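Local coordinates for protein DNA alpha-glucosyltransferase (Enterobacteria phage T4, PDB 1XV5) that is a phage glucosyltransferase of the GT-B class, with two Rossmann-like domains and uridine-5'-diphosphate bound in the model, at residues I6-G11 and I81-A86; H141-D146 and Y301-L306; L72-D77 and N103-I108. All blocks are in the same frame, centred on the assembly; numbering follows the deposited sequence.

Overall arrangement
Contacts 1 and 3 lie in the first Rossmann-like domain, at the two ends of strand 78-83. Contact 1 is where this strand and strand 3-8 run out toward the cleft. Contact 3 joins the loops that lead into strands 78-83 and 109-114. Their centres are about 16 Å apart, and Phe7 packs on Val73 between them. Their segments alternate along the chain. Contact 2 opens after both have closed and joins the loop after strand 137-140 of the first sheet to the loop after strand 288-293 of the second. Its centre lies about 20 Å from contact 1's and about 30 Å from contact 3's. It alone of the three joins the two domains, beside the cleft that holds uridine-5'-diphosphate.

Contact 1: I6-G11 and I81-A86; sequences IFMARG and INSVPA
Phe7 and Ile81 pair on neighbouring parallel strands, 3-8 and 78-83, of a Rossmann-like sheet. The strand order makes this the topological switch point. Beyond it the chain leads to helices 17-30 and 91-103, on opposite faces of the sheet.

The backbone bonds come first. Asn82 N gives a hydrogen bond to Phe7 O at 3.0 Å. One step on, the bond from Ala9 N to Ser83 O is weak. The Ser83 hydroxyl then takes over from the backbone. With chi1 at 63°, OG sits between its own backbone N and carbonyl carbon and faces the type I turn from Met8 to Gly11. There Ser83 OG accepts from Arg10 N at 3.1 Å, with an angle of 158° at the hydrogen. A water joins the same OG to Gly11 O, so the turn is held at two points.

The apolar contacts are looser. On the sheet face of Phe7 and Ile81, Phe7 CD1 lies 4.5 Å from Ile81 CG1; beyond the strand ends Ala9 CB meets Pro85 CD at 3.8 Å. Tyr97 of helix 91-103 packs on Ile81, Ala9 and Pro85.

The Arg10 side chain is extended from CG to NE and brings NH1 to 3.2 Å from Ala86 CB; its NE forms a salt bridge with Glu13. At its backbone, a second water donates to Arg10 O and accepts from Ala86 N, each at 2.9 Å.

Contact 2: H141-D146 and Y301-L306; sequences HSDNGD and YLQRSL
The Tyr301 ring passes Gly145, with CD1 4.2 Å from Gly145 CA. Tyr301 OH reaches past this residue and donates to Asp146 OD1 at 2.6 Å. OD1 sits at the ring edge, in the ring plane, while OH comes from above the carboxylate plane. The two planes stand 81° apart. Val119 N also donates to OD1, and Lys300 forms a salt bridge to OD2. The carboxylate thus has three partners. Gly145 is the N-cap of helix 146-155, so Tyr301 packs at the start of that helix.

Gln303 grips the type I turn from Ser142 to Gly145 at Asp143. Its CG is anti to the backbone N (chi1 -166°), and the extended chain carries the amide across to Asp143. Gln303 OE1 accepts from Asp143 N at 2.8 Å, nearly straight at 167°. Gln303 NE2 makes a weak bond to Asp143 OD2 at 3.1 Å. A water donates to both OE1 and Ser142 OG. That OG also accepts from Asn144 N, which makes an ST turn, and bonds to Lys300 O.

His141 uses ND1 to meet Ser305 OG at 3.0 Å, in the plane of the imidazole. Its NE2 bonds to a glycerol, probably from the crystallisation liquor. The rings of His117 and Phe175 meet the imidazole. Another water links His141 O to the backbone N of Gln303 and Ser305.

The two loops follow strands of different sheets. The side chain of His141 is about 7 Å from the uridine-5'-diphosphate. Such a bridge between domains beside the ligand belongs to the interdomain cleft of a GT-B fold.

Contact 3: L72-D77 and N103-I108; sequences LVNDCD and NIKPSI
Asn74 OD1 accepts a hydrogen bond from Lys105 N at 2.8 Å, with 160° at the hydrogen. The donor is tilted 34° out of the carbonyl plane. The other arm of the amide, ND2, makes a long, weak bond to Asn103 O at 3.5 Å. The side chain thus spans Ile104, whose CA lies 3.3 Å from Asn74 OD1. It ties the end of helix 66-73 to the chain leaving helix 91-103.

Lys105 then folds back over Asn74. A bend at chi3 (-66°) brings Lys105 CE to 3.3 Å from Asn74 O. A water accepts from Lys105 NZ at 2.9 Å and donates to Cys76 O, so the ammonium is linked to the loop backbone.

Both segments are helix-to-strand connections of the Rossmann-like domain. They lead into the adjacent parallel strands 78-83 and 109-114. The contact therefore lies at the N-terminal ends of these strands, opposite their cleft ends. Arg3, at the start of strand 3-8, bonds to Asp77 and forms a salt bridge with Asp75.

Ile108 packs between the two loops. Its CD1 lies 3.5 Å from Val73 O, and its CG1 is equally close, 3.5 Å, to Cys76 O. Ile108 CG2 touches Cys76 SG at 4.0 Å. Leu79 packs against Val73, Ile104 and Ile108 and joins this cluster to the sheet. Ile108 ends a type I turn that starts at Lys105. Arg134 NH1 bonds to Ile108 O, and a second water donates to both Asp77 O and Ser107 O.

Contact 1: I6-G11 and I81-A86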
# COMPACT_ATOMS: atom_id res chain seq x y z
N ILE A 6 1.74 4.06 -17.61
CA ILE A 6 2.08 3.95 -16.20
C ILE A 6 3.45 3.28 -16.15
O ILE A 6 3.62 2.14 -16.58
CB ILE A 6 1.02 3.11 -15.46
CG1 ILE A 6 -0.35 3.75 -15.65
CG2 ILE A 6 1.38 3.02 -13.97
CD1 ILE A 6 -1.50 2.95 -15.08
N PHE A 7 4.41 4.01 -15.60
CA PHE A 7 5.80 3.57 -15.55
C PHE A 7 6.37 3.36 -14.14
O PHE A 7 6.37 4.27 -13.32
CB PHE A 7 6.63 4.63 -16.29
CG PHE A 7 8.08 4.27 -16.52
CD1 PHE A 7 9.01 5.27 -16.74
CD2 PHE A 7 8.49 2.94 -16.57
CE1 PHE A 7 10.35 4.97 -17.01
CE2 PHE A 7 9.83 2.62 -16.84
CZ PHE A 7 10.75 3.64 -17.06
N MET A 8 6.84 2.14 -13.88
CA MET A 8 7.46 1.80 -12.60
C MET A 8 8.95 1.58 -12.89
O MET A 8 9.38 0.46 -13.14
CB MET A 8 6.86 0.53 -12.00
CG MET A 8 5.54 0.75 -11.26
SD MET A 8 4.87 -0.78 -10.56
CE MET A 8 4.11 -1.47 -12.01
N ALA A 9 9.72 2.67 -12.87
CA ALA A 9 11.15 2.62 -13.15
C ALA A 9 11.99 1.89 -12.11
O ALA A 9 13.17 1.62 -12.34
CB ALA A 9 11.69 4.03 -13.36
N ARG A 10 11.40 1.58 -10.96
CA ARG A 10 12.13 0.86 -9.92
C ARG A 10 12.04 -0.63 -10.20
O ARG A 10 12.91 -1.41 -9.80
CB ARG A 10 11.54 1.16 -8.54
CG ARG A 10 12.21 0.42 -7.38
CD ARG A 10 11.49 0.70 -6.07
NE ARG A 10 11.99 -0.12 -4.96
CZ ARG A 10 13.16 0.07 -4.35
NH1 ARG A 10 13.95 1.06 -4.73
NH2 ARG A 10 13.53 -0.73 -3.36
N GLY A 11 10.99 -1.01 -10.92
CA GLY A 11 10.75 -2.41 -11.24
C GLY A 11 9.40 -2.77 -10.64
O GLY A 11 8.77 -1.93 -10.00
N ILE A 81 4.73 8.32 -13.55
CA ILE A 81 5.88 7.65 -12.98
C ILE A 81 5.64 7.38 -11.50
O ILE A 81 5.61 8.30 -10.68
CB ILE A 81 7.14 8.51 -13.16
CG1 ILE A 81 7.32 8.86 -14.64
CG2 ILE A 81 8.36 7.76 -12.64
CD1 ILE A 81 8.56 9.68 -14.95
N ASN A 82 5.45 6.10 -11.17
CA ASN A 82 5.18 5.71 -9.79
C ASN A 82 6.39 5.27 -8.98
O ASN A 82 6.29 5.08 -7.77
CB ASN A 82 4.10 4.62 -9.77
CG ASN A 82 2.73 5.15 -10.13
OD1 ASN A 82 2.34 6.23 -9.68
ND2 ASN A 82 1.99 4.40 -10.93
N SER A 83 7.53 5.11 -9.64
CA SER A 83 8.75 4.72 -8.94
C SER A 83 9.97 4.99 -9.82
O SER A 83 9.86 5.06 -11.04
CB SER A 83 8.71 3.23 -8.55
OG SER A 83 8.65 2.39 -9.69
N VAL A 84 11.12 5.16 -9.18
CA VAL A 84 12.36 5.43 -9.90
C VAL A 84 13.39 4.35 -9.54
O VAL A 84 13.21 3.62 -8.57
CB VAL A 84 12.92 6.83 -9.54
CG1 VAL A 84 11.87 7.90 -9.84
CG2 VAL A 84 13.34 6.88 -8.08
N PRO A 85 14.48 4.25 -10.31
CA PRO A 85 15.52 3.25 -10.05
C PRO A 85 16.06 3.25 -8.61
O PRO A 85 16.19 4.31 -7.99
CB PRO A 85 16.60 3.60 -11.07
CG PRO A 85 15.81 4.15 -12.21
CD PRO A 85 14.82 5.04 -11.51
N ALA A 86 16.38 2.07 -8.10
CA ALA A 86 16.91 1.93 -6.75
C ALA A 86 18.41 2.23 -6.75
O ALA A 86 19.07 2.16 -7.79
CB ALA A 86 16.67 0.51 -6.24
O HOH W 1 13.95 3.04 -6.17
O HOH W 2 15.50 -0.22 -9.62
O HOH W 3 7.88 0.03 -8.34

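Contact 2: H141-D146 and Y301-L306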
# COMPACT_ATOMS: atom_id res chain seq x y z
N HIS A 141 1.66 11.45 -0.12
CA HIS A 141 0.69 11.00 0.88
C HIS A 141 0.41 12.01 1.99
O HIS A 141 -0.60 11.90 2.69
CB HIS A 141 1.16 9.70 1.53
CG HIS A 141 0.99 8.48 0.68
ND1 HIS A 141 -0.24 8.00 0.30
CD2 HIS A 141 1.90 7.62 0.16
CE1 HIS A 141 -0.09 6.89 -0.41
NE2 HIS A 141 1.21 6.64 -0.51
N SER A 142 1.29 12.99 2.16
CA SER A 142 1.10 13.96 3.23
C SER A 142 1.79 15.30 3.02
O SER A 142 2.93 15.36 2.56
CB SER A 142 1.57 13.35 4.56
OG SER A 142 1.49 14.29 5.62
N ASP A 143 1.09 16.38 3.37
CA ASP A 143 1.65 17.72 3.24
C ASP A 143 2.82 17.88 4.21
O ASP A 143 3.71 18.70 3.98
CB ASP A 143 0.59 18.79 3.56
CG ASP A 143 -0.59 18.77 2.60
OD1 ASP A 143 -0.40 18.44 1.41
OD2 ASP A 143 -1.71 19.10 3.03
N ASN A 144 2.82 17.09 5.28
CA ASN A 144 3.87 17.18 6.30
C ASN A 144 4.87 16.02 6.27
O ASN A 144 5.68 15.87 7.19
CB ASN A 144 3.24 17.27 7.69
CG ASN A 144 2.45 18.55 7.88
OD1 ASN A 144 2.99 19.64 7.79
ND2 ASN A 144 1.15 18.41 8.12
N GLY A 145 4.82 15.21 5.22
CA GLY A 145 5.74 14.10 5.11
C GLY A 145 7.16 14.52 4.79
O GLY A 145 7.42 15.69 4.51
N ASP A 146 8.08 13.57 4.84
CA ASP A 146 9.48 13.85 4.56
C ASP A 146 9.70 14.31 3.12
O ASP A 146 10.54 15.17 2.86
CB ASP A 146 10.33 12.60 4.85
CG ASP A 146 10.45 12.31 6.34
OD1 ASP A 146 10.89 11.20 6.70
OD2 ASP A 146 10.10 13.20 7.15
N TYR A 301 3.29 11.61 8.58
CA TYR A 301 3.09 10.88 7.33
C TYR A 301 1.62 10.59 7.02
O TYR A 301 1.30 10.10 5.94
CB TYR A 301 3.83 9.54 7.37
CG TYR A 301 5.31 9.65 7.67
CD1 TYR A 301 6.17 10.28 6.77
CD2 TYR A 301 5.84 9.15 8.86
CE1 TYR A 301 7.53 10.41 7.05
CE2 TYR A 301 7.20 9.27 9.15
CZ TYR A 301 8.04 9.91 8.24
OH TYR A 301 9.38 10.05 8.53
N LEU A 302 0.74 10.90 7.97
CA LEU A 302 -0.68 10.61 7.79
C LEU A 302 -1.58 11.80 7.53
O LEU A 302 -1.61 12.76 8.31
CB LEU A 302 -1.18 9.85 9.03
CG LEU A 302 -0.45 8.54 9.33
CD1 LEU A 302 -0.85 8.02 10.70
CD2 LEU A 302 -0.78 7.51 8.25
N GLN A 303 -2.34 11.73 6.44
CA GLN A 303 -3.28 12.79 6.08
C GLN A 303 -4.64 12.13 5.82
O GLN A 303 -5.53 12.19 6.67
CB GLN A 303 -2.80 13.57 4.85
CG GLN A 303 -3.56 14.88 4.62
CD GLN A 303 -2.78 15.89 3.80
OE1 GLN A 303 -1.57 16.06 4.00
NE2 GLN A 303 -3.46 16.58 2.89
N ARG A 304 -4.80 11.48 4.66
CA ARG A 304 -6.05 10.80 4.32
C ARG A 304 -5.80 9.36 3.85
O ARG A 304 -6.73 8.58 3.72
CB ARG A 304 -6.79 11.51 3.18
CG ARG A 304 -7.33 12.90 3.47
CD ARG A 304 -8.05 13.45 2.24
NE ARG A 304 -7.15 13.57 1.09
CZ ARG A 304 -7.55 13.71 -0.17
NH1 ARG A 304 -6.65 13.81 -1.15
NH2 ARG A 304 -8.84 13.76 -0.46
N SER A 305 -4.55 9.01 3.61
CA SER A 305 -4.24 7.69 3.08
C SER A 305 -4.20 6.47 3.99
O SER A 305 -3.36 6.38 4.89
CB SER A 305 -2.91 7.75 2.32
OG SER A 305 -2.93 8.75 1.32
N LEU A 306 -5.11 5.53 3.75
CA LEU A 306 -5.07 4.26 4.45
C LEU A 306 -4.22 3.49 3.46
O LEU A 306 -3.97 3.97 2.35
CB LEU A 306 -6.46 3.61 4.56
CG LEU A 306 -7.31 4.04 5.75
CD1 LEU A 306 -8.69 3.38 5.64
CD2 LEU A 306 -6.62 3.63 7.06
O HOH W 4 -3.56 11.33 2.01
O HOH W 5 -1.92 10.06 4.24
O HOH W 6 -0.28 16.51 6.74

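Contact 3: L72-D77 and N103-I108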
# COMPACT_ATOMS: atom_id res chain seq x y z
N LEU A 72 8.10 3.63 -25.77
CA LEU A 72 6.97 3.35 -24.90
C LEU A 72 6.47 4.59 -24.15
O LEU A 72 5.29 4.91 -24.19
CB LEU A 72 7.33 2.26 -23.88
CG LEU A 72 7.45 0.83 -24.42
CD1 LEU A 72 8.05 -0.08 -23.36
CD2 LEU A 72 6.07 0.34 -24.83
N VAL A 73 7.38 5.29 -23.48
CA VAL A 73 7.01 6.48 -22.72
C VAL A 73 6.54 7.66 -23.57
O VAL A 73 5.79 8.51 -23.09
CB VAL A 73 8.17 6.95 -21.81
CG1 VAL A 73 8.49 5.87 -20.79
CG2 VAL A 73 9.40 7.28 -22.65
N ASN A 74 6.97 7.71 -24.83
CA ASN A 74 6.55 8.81 -25.71
C ASN A 74 5.30 8.49 -26.51
O ASN A 74 4.86 9.30 -27.33
CB ASN A 74 7.67 9.19 -26.68
CG ASN A 74 8.74 10.03 -26.02
OD1 ASN A 74 8.45 10.87 -25.17
ND2 ASN A 74 9.99 9.84 -26.43
N ASP A 75 4.72 7.32 -26.26
CA ASP A 75 3.51 6.92 -26.97
C ASP A 75 2.28 7.12 -26.09
O ASP A 75 1.38 6.28 -26.06
CB ASP A 75 3.60 5.44 -27.38
CG ASP A 75 2.47 5.03 -28.31
OD1 ASP A 75 2.12 3.83 -28.33
OD2 ASP A 75 1.94 5.90 -29.03
N CYS A 76 2.24 8.24 -25.37
CA CYS A 76 1.12 8.53 -24.49
C CYS A 76 0.85 10.03 -24.46
O CYS A 76 1.60 10.82 -25.03
CB CYS A 76 1.41 8.05 -23.07
SG CYS A 76 2.72 8.97 -22.21
N ASP A 77 -0.23 10.41 -23.78
CA ASP A 77 -0.60 11.81 -23.62
C ASP A 77 -0.20 12.18 -22.20
O ASP A 77 0.18 13.32 -21.92
CB ASP A 77 -2.11 11.98 -23.78
CG ASP A 77 -2.59 11.67 -25.18
OD1 ASP A 77 -3.51 10.85 -25.33
OD2 ASP A 77 -2.03 12.27 -26.13
N ASN A 103 14.53 13.17 -22.68
CA ASN A 103 14.00 13.00 -24.03
C ASN A 103 12.51 12.71 -24.17
O ASN A 103 12.04 12.41 -25.26
CB ASN A 103 14.81 11.93 -24.76
CG ASN A 103 16.23 12.37 -25.05
OD1 ASN A 103 17.08 12.38 -24.16
ND2 ASN A 103 16.48 12.77 -26.28
N ILE A 104 11.77 12.80 -23.07
CA ILE A 104 10.33 12.58 -23.14
C ILE A 104 9.78 13.78 -23.90
O ILE A 104 10.24 14.90 -23.69
CB ILE A 104 9.69 12.56 -21.74
CG1 ILE A 104 10.20 11.36 -20.94
CG2 ILE A 104 8.17 12.53 -21.86
CD1 ILE A 104 9.84 11.40 -19.47
N LYS A 105 8.80 13.57 -24.77
CA LYS A 105 8.23 14.67 -25.52
C LYS A 105 7.76 15.77 -24.57
O LYS A 105 7.05 15.50 -23.60
CB LYS A 105 7.06 14.19 -26.40
CG LYS A 105 7.47 13.17 -27.45
CD LYS A 105 6.45 13.04 -28.57
CE LYS A 105 5.15 12.46 -28.09
NZ LYS A 105 4.18 12.33 -29.21
N PRO A 106 8.16 17.02 -24.84
CA PRO A 106 7.78 18.16 -24.00
C PRO A 106 6.28 18.34 -23.83
O PRO A 106 5.81 18.84 -22.81
CB PRO A 106 8.42 19.35 -24.72
CG PRO A 106 9.66 18.74 -25.30
CD PRO A 106 9.15 17.43 -25.86
N SER A 107 5.51 17.92 -24.84
CA SER A 107 4.06 18.06 -24.79
C SER A 107 3.39 17.05 -23.87
O SER A 107 2.24 17.24 -23.46
CB SER A 107 3.48 17.92 -26.20
OG SER A 107 3.68 16.62 -26.72
N ILE A 108 4.09 15.97 -23.55
CA ILE A 108 3.54 14.94 -22.67
C ILE A 108 3.46 15.44 -21.23
O ILE A 108 4.43 16.00 -20.71
CB ILE A 108 4.38 13.65 -22.73
CG1 ILE A 108 4.19 12.97 -24.10
CG2 ILE A 108 3.99 12.70 -21.61
CD1 ILE A 108 5.05 11.74 -24.32
O HOH W 7 1.94 12.33 -27.31
O HOH W 8 -0.32 15.60 -23.26